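Side-chain contacts in effector protein hopAB3 (Pseudomonas syringae pv. maculicola, PDB 3TJY), which is a type III effector that interacts with the host kinase Pto, triggering Prf-dependent immunity in resistant tomato and promoting virulence in susceptible plants: residues A[28-31]-A[32-35]; A[43-46]-A[47-50]. All coordinates share one frame; numbering follows the deposited sequence. Where two conformers were deposited one is given.

Contact 1. Residues A[28-31]-A[32-35]; sequences FRNM and LRGE. With SO4 (sulfate ion), chain B.
Leu32 lays its branched end over one face of the ring of Phe28, which lies one turn earlier in helix 21-32. CG stands 4.3 Å from the ring centroid and 14° off the ring normal, a CH-pi contact displaced toward the rim. The two methyls lie over the outer part of the same face, CD1 near CE2 and CD2 3.9 Å from CZ. Phe28 carries CG anti to its amide nitrogen (chi1 -170°), which sets the ring beside its own carbonyl carbon, on the side where Leu32 follows one turn later. Ile59 touches both side chains, and helix 64-77 packs against them through Leu69, Leu73 and Arg70.

On the polar side, Arg29 and Arg33 run side by side in the same direction, their guanidinium planes 53° apart. CD of Arg29 sits over one face of the Arg33 guanidinium, 3.6 Å from NH1, so that methylene rather than charge meets the flat group. A bend at chi3 of Arg29 carries its own guanidinium edge to a sulfate, with NE 2.7 Å from O3 and NH2 2.9 Å from O2. Arg25 NE bonds the same ion. Arg33 NH2 reaches Asn30 OD1 in a weak bond, while the Asn30 amide and Glu35 carboxylate stack nearly parallel.

The helix closes in a Schellman motif, Gly34 taking positive phi. Glu35 N bonds Asn30 O at 2.9 Å and Gly34 N bonds Met31 O at 2.8 Å. The sulfate probably came from the crystallisation liquor, but its bonds to Arg25 and Arg29 imply that this basic surface can hold an anion, whose charge would probably balance those of Arg25 and Arg29.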
ATOM      1  N   PHE A  28      -3.616  -5.038  -2.231  1.00 15.71           N
ATOM      2  CA  PHE A  28      -4.075  -3.682  -1.958  1.00 13.72           C
ATOM      3  C   PHE A  28      -5.410  -3.428  -2.641  1.00 16.01           C
ATOM      4  O   PHE A  28      -6.280  -2.791  -2.069  1.00 17.57           O
ATOM      5  CB  PHE A  28      -3.047  -2.646  -2.378  1.00 14.75           C
ATOM      6  CG  PHE A  28      -3.369  -1.255  -1.911  1.00 13.82           C
ATOM      7  CD1 PHE A  28      -3.470  -0.975  -0.564  1.00 12.00           C
ATOM      8  CD2 PHE A  28      -3.573  -0.232  -2.823  1.00  9.56           C
ATOM      9  CE1 PHE A  28      -3.748   0.317  -0.116  1.00 12.69           C
ATOM     10  CE2 PHE A  28      -3.847   1.062  -2.392  1.00 13.36           C
ATOM     11  CZ  PHE A  28      -3.935   1.340  -1.031  1.00 12.14           C
ATOM     12  N   ARG A  29      -5.572  -3.932  -3.860  1.00 18.11           N
ATOM     13  CA  ARG A  29      -6.869  -3.849  -4.535  1.00 18.36           C
ATOM     14  C   ARG A  29      -7.956  -4.486  -3.672  1.00 17.20           C
ATOM     15  O   ARG A  29      -9.025  -3.914  -3.471  1.00 19.87           O
ATOM     16  CB  ARG A  29      -6.821  -4.544  -5.898  1.00 20.73           C
ATOM     17  CG  ARG A  29      -8.092  -4.381  -6.712  1.00 19.43           C
ATOM     18  CD  ARG A  29      -8.015  -5.181  -8.012  1.00 22.76           C
ATOM     19  NE  ARG A  29      -6.876  -4.743  -8.804  1.00 26.80           N
ATOM     20  CZ  ARG A  29      -5.856  -5.519  -9.156  1.00 24.75           C
ATOM     21  NH1 ARG A  29      -5.837  -6.800  -8.827  1.00 27.42           N
ATOM     22  NH2 ARG A  29      -4.865  -5.006  -9.866  1.00 26.34           N
ATOM     23  N   ASN A  30      -7.670  -5.678  -3.161  1.00 20.65           N
ATOM     24  CA  ASN A  30      -8.603  -6.390  -2.293  1.00 22.58           C
ATOM     25  C   ASN A  30      -8.843  -5.659  -0.972  1.00 20.25           C
ATOM     26  O   ASN A  30      -9.960  -5.669  -0.448  1.00 23.92           O
ATOM     27  CB  ASN A  30      -8.093  -7.799  -2.018  1.00 27.78           C
ATOM     28  CG  ASN A  30      -8.073  -8.659  -3.256  1.00 37.13           C
ATOM     29  OD1 ASN A  30      -8.846  -8.438  -4.192  1.00 35.88           O
ATOM     30  ND2 ASN A  30      -7.191  -9.656  -3.268  1.00 41.29           N
HETATM   31  N   MSE A  31      -7.797  -5.033  -0.445  1.00 19.46           N
HETATM   32  CA  MSE A  31      -7.909  -4.245   0.786  1.00 17.91           C
HETATM   33  C   MSE A  31      -8.905  -3.113   0.589  1.00 17.48           C
HETATM   34  O   MSE A  31      -9.769  -2.870   1.439  1.00 22.12           O
HETATM   35  CB  MSE A  31      -6.548  -3.673   1.191  1.00 21.55           C
HETATM   36  CG  MSE A  31      -6.599  -2.709   2.372  1.00 23.49           C
HETATM   37 SE   MSE A  31      -6.907  -3.621   4.091  1.00 45.96          SE
HETATM   38  CE  MSE A  31      -7.173  -2.040   5.183  1.00 50.56           C
ATOM     39  N   LEU A  32      -8.802  -2.434  -0.543  1.00 18.84           N
ATOM     40  CA  LEU A  32      -9.712  -1.334  -0.835  1.00 18.56           C
ATOM     41  C   LEU A  32     -11.142  -1.818  -0.988  1.00 21.14           C
ATOM     42  O   LEU A  32     -12.079  -1.046  -0.793  1.00 24.23           O
ATOM     43  CB  LEU A  32      -9.272  -0.571  -2.088  1.00 17.57           C
ATOM     44  CG  LEU A  32      -7.905   0.091  -2.013  1.00 18.50           C
ATOM     45  CD1 LEU A  32      -7.671   0.921  -3.254  1.00 23.26           C
ATOM     46  CD2 LEU A  32      -7.816   0.960  -0.758  1.00 15.38           C
ATOM     47  N   ARG A  33     -11.290  -3.097  -1.337  0.59 23.89           N
ATOM     48  CA  ARG A  33     -12.589  -3.752  -1.458  0.59 29.66           C
ATOM     49  C   ARG A  33     -13.091  -4.230  -0.102  0.59 30.10           C
ATOM     50  O   ARG A  33     -14.232  -4.678   0.027  0.59 32.86           O
ATOM     51  CB  ARG A  33     -12.497  -4.949  -2.410  0.59 33.05           C
ATOM     52  CG  ARG A  33     -12.310  -4.575  -3.867  0.59 35.63           C
ATOM     53  CD  ARG A  33     -11.896  -5.776  -4.708  0.59 38.33           C
ATOM     54  NE  ARG A  33     -11.924  -5.465  -6.136  0.59 39.85           N
ATOM     55  CZ  ARG A  33     -11.425  -6.247  -7.089  0.59 34.43           C
ATOM     56  NH1 ARG A  33     -11.508  -5.874  -8.358  0.59 31.18           N
ATOM     57  NH2 ARG A  33     -10.840  -7.395  -6.775  0.59 30.56           N
ATOM     58  N   GLY A  34     -12.226  -4.153   0.903  1.00 28.33           N
ATOM     59  CA  GLY A  34     -12.595  -4.491   2.265  1.00 30.27           C
ATOM     60  C   GLY A  34     -12.008  -5.773   2.830  1.00 38.30           C
ATOM     61  O   GLY A  34     -12.412  -6.214   3.908  1.00 42.23           O
ATOM     62  N   GLU A  35     -11.057  -6.372   2.120  1.00 33.27           N
ATOM     63  CA  GLU A  35     -10.493  -7.654   2.542  1.00 28.85           C
ATOM     64  C   GLU A  35      -9.101  -7.469   3.144  1.00 30.56           C
ATOM     65  O   GLU A  35      -8.222  -6.884   2.515  1.00 32.77           O
ATOM     66  CB  GLU A  35     -10.429  -8.618   1.354  1.00 33.89           C
ATOM     67  CG  GLU A  35     -11.639  -8.552   0.431  1.00 45.47           C
ATOM     68  CD  GLU A  35     -11.493  -9.437  -0.801  1.00 57.66           C
ATOM     69  OE1 GLU A  35     -10.613 -10.328  -0.795  1.00 59.93           O
ATOM     70  OE2 GLU A  35     -12.255  -9.241  -1.778  1.00 57.06           O
TER
HETATM   71  S   SO4 B   1      -5.678  -1.555 -10.630  1.00 27.34           S
HETATM   72  O1  SO4 B   1      -5.845  -0.233 -10.054  1.00 34.23           O
HETATM   73  O2  SO4 B   1      -4.418  -2.137 -10.195  1.00 36.03           O
HETATM   74  O3  SO4 B   1      -6.782  -2.389 -10.172  1.00 38.25           O
HETATM   75  O4  SO4 B   1      -5.678  -1.441 -12.083  1.00 47.05           O

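Contact 2. Residues A[43-46]-A[47-50]; sequences EQNV and FLQH
Leu48 reaches back along helix 41-50 onto Gln44. Its CB lies 3.6 Å from Gln44 O, the carbonyl that accepts the Leu48 amide at 2.9 Å. CG passes closer to the same oxygen, at 3.4 Å, and also meets Gln44 CG. At the tip, CD1 touches Gln44 CG at 3.7 Å and comes more loosely to CD and OE1 of its amide. Gln44 offers this flank because its CG is anti to the backbone nitrogen (chi1 167°) and the chain runs on extended.

One residue earlier, Phe47 turns its ring edge to Glu43 O, with CD2 3.4 Å away in the ring plane. His50 does likewise toward Val46 O, its CD2 lying 3.1 Å from that oxygen; the imidazole is held through NE2 by a hydrogen bond to Gln13, the residue that also binds Gln49 OE1.

Helix 41-50 thus packs against three others: Val46, Phe47 and His50 face helix 3-16, Phe47 also packs on Ile24 and Phe28 of helix 21-32, and Leu48 and Gln44 lean on Met54 and Leu55 of helix 54-57.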
ATOM      1  N   GLU A  43       6.312  -6.088   5.630  1.00 15.55           N
ATOM      2  CA  GLU A  43       5.324  -5.415   4.790  1.00 13.03           C
ATOM      3  C   GLU A  43       4.239  -4.720   5.609  1.00 12.56           C
ATOM      4  O   GLU A  43       3.855  -3.597   5.289  1.00 13.91           O
ATOM      5  CB  GLU A  43       4.679  -6.403   3.820  1.00 16.51           C
ATOM      6  CG  GLU A  43       5.672  -7.001   2.837  1.00 17.04           C
ATOM      7  CD  GLU A  43       5.145  -8.234   2.133  1.00 24.95           C
ATOM      8  OE1 GLU A  43       4.100  -8.782   2.570  1.00 20.72           O
ATOM      9  OE2 GLU A  43       5.790  -8.660   1.145  1.00 21.54           O
ATOM     10  N   GLN A  44       3.731  -5.386   6.643  1.00 16.61           N
ATOM     11  CA  GLN A  44       2.768  -4.725   7.538  1.00 15.25           C
ATOM     12  C   GLN A  44       3.366  -3.450   8.129  1.00 15.23           C
ATOM     13  O   GLN A  44       2.707  -2.408   8.180  1.00 17.54           O
ATOM     14  CB  GLN A  44       2.366  -5.632   8.695  1.00 20.57           C
ATOM     15  CG  GLN A  44       1.628  -4.867   9.819  1.00 18.75           C
ATOM     16  CD  GLN A  44       1.339  -5.737  11.033  1.00 22.80           C
ATOM     17  OE1 GLN A  44       2.127  -5.788  11.993  1.00 28.51           O
ATOM     18  NE2 GLN A  44       0.198  -6.422  11.009  1.00 20.77           N
ATOM     19  N   ASN A  45       4.604  -3.525   8.593  0.71 13.65           N
ATOM     20  CA  ASN A  45       5.209  -2.341   9.199  0.71 18.22           C
ATOM     21  C   ASN A  45       5.328  -1.164   8.221  0.71 18.62           C
ATOM     22  O   ASN A  45       5.158  -0.005   8.615  0.71 15.98           O
ATOM     23  CB  ASN A  45       6.543  -2.678   9.873  0.71 16.06           C
ATOM     24  CG  ASN A  45       6.355  -3.440  11.176  0.71 25.26           C
ATOM     25  OD1 ASN A  45       5.231  -3.778  11.556  0.71 25.82           O
ATOM     26  ND2 ASN A  45       7.458  -3.716  11.865  0.71 36.56           N
ATOM     27  N   VAL A  46       5.588  -1.446   6.945  1.00 11.92           N
ATOM     28  CA  VAL A  46       5.565  -0.370   5.955  1.00 11.66           C
ATOM     29  C   VAL A  46       4.190   0.264   5.862  1.00 12.12           C
ATOM     30  O   VAL A  46       4.059   1.484   5.896  1.00 12.32           O
ATOM     31  CB  VAL A  46       5.966  -0.857   4.549  1.00 14.34           C
ATOM     32  CG1 VAL A  46       5.762   0.269   3.517  1.00  9.71           C
ATOM     33  CG2 VAL A  46       7.413  -1.332   4.555  1.00 16.39           C
ATOM     34  N   PHE A  47       3.161  -0.563   5.738  1.00 12.84           N
ATOM     35  CA  PHE A  47       1.806  -0.050   5.637  1.00 11.62           C
ATOM     36  C   PHE A  47       1.410   0.764   6.870  1.00 12.86           C
ATOM     37  O   PHE A  47       0.778   1.817   6.741  1.00 13.09           O
ATOM     38  CB  PHE A  47       0.810  -1.185   5.343  1.00 11.57           C
ATOM     39  CG  PHE A  47       0.651  -1.450   3.880  1.00 12.19           C
ATOM     40  CD1 PHE A  47      -0.255  -0.711   3.135  1.00 12.38           C
ATOM     41  CD2 PHE A  47       1.436  -2.387   3.238  1.00 14.67           C
ATOM     42  CE1 PHE A  47      -0.385  -0.904   1.776  1.00 12.99           C
ATOM     43  CE2 PHE A  47       1.305  -2.604   1.862  1.00 12.86           C
ATOM     44  CZ  PHE A  47       0.396  -1.848   1.137  1.00 13.46           C
ATOM     45  N   LEU A  48       1.804   0.294   8.054  1.00 10.22           N
ATOM     46  CA  LEU A  48       1.452   0.999   9.290  1.00 11.97           C
ATOM     47  C   LEU A  48       2.107   2.371   9.383  1.00 14.74           C
ATOM     48  O   LEU A  48       1.619   3.246  10.100  1.00 15.62           O
ATOM     49  CB  LEU A  48       1.802   0.174  10.535  1.00 12.12           C
ATOM     50  CG  LEU A  48       0.964  -1.078  10.805  1.00 16.08           C
ATOM     51  CD1 LEU A  48       1.487  -1.857  12.010  1.00 13.43           C
ATOM     52  CD2 LEU A  48      -0.531  -0.716  10.994  1.00 14.67           C
ATOM     53  N   GLN A  49       3.228   2.557   8.695  1.00 11.42           N
ATOM     54  CA  GLN A  49       3.896   3.862   8.725  1.00 13.40           C
ATOM     55  C   GLN A  49       3.087   4.896   7.960  1.00 15.04           C
ATOM     56  O   GLN A  49       3.275   6.101   8.161  1.00 14.54           O
ATOM     57  CB  GLN A  49       5.293   3.798   8.102  1.00 14.98           C
ATOM     58  CG  GLN A  49       6.293   2.962   8.844  1.00 20.67           C
ATOM     59  CD  GLN A  49       7.655   2.945   8.173  1.00 24.30           C
ATOM     60  OE1 GLN A  49       8.217   3.993   7.867  1.00 20.93           O
ATOM     61  NE2 GLN A  49       8.192   1.744   7.938  1.00 26.31           N
ATOM     62  N   HIS A  50       2.202   4.432   7.080  1.00 11.55           N
ATOM     63  CA  HIS A  50       1.496   5.331   6.164  1.00  8.73           C
ATOM     64  C   HIS A  50      -0.021   5.290   6.261  1.00 11.23           C
ATOM     65  O   HIS A  50      -0.704   6.246   5.883  1.00 11.40           O
ATOM     66  CB  HIS A  50       1.922   5.056   4.731  1.00  8.25           C
ATOM     67  CG  HIS A  50       3.388   5.213   4.520  1.00 12.26           C
ATOM     68  ND1 HIS A  50       3.972   6.434   4.264  1.00 13.52           N
ATOM     69  CD2 HIS A  50       4.397   4.313   4.570  1.00 13.69           C
ATOM     70  CE1 HIS A  50       5.280   6.275   4.150  1.00 13.95           C
ATOM     71  NE2 HIS A  50       5.564   4.998   4.330  1.00 13.61           N
TER

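How the contacts relate
Contacts 1 and 2 belong to consecutive helices of this all-helical Pto-binding domain, and meet where Phe28 CD1 packs 3.9 Å from Phe47 CE1. Their centres are 15 Å apart, and each is partly buried. Residues 28-35 mark the end of helix 21-32, apolar inward and polar outward: Phe28 and Leu32 pack on helix 64-77 and, with Met31, on Ile59, while Arg29, on the outer side, binds a sulfate probably taken from the crystallisation liquor. Residues 43-50 instead lie along helix 41-50, where Gln49 and His50 hydrogen-bond to helix 3-16 beside the apolar packing of Val46 and Phe47. The two aromatic rings therefore link helices whose other main partners differ.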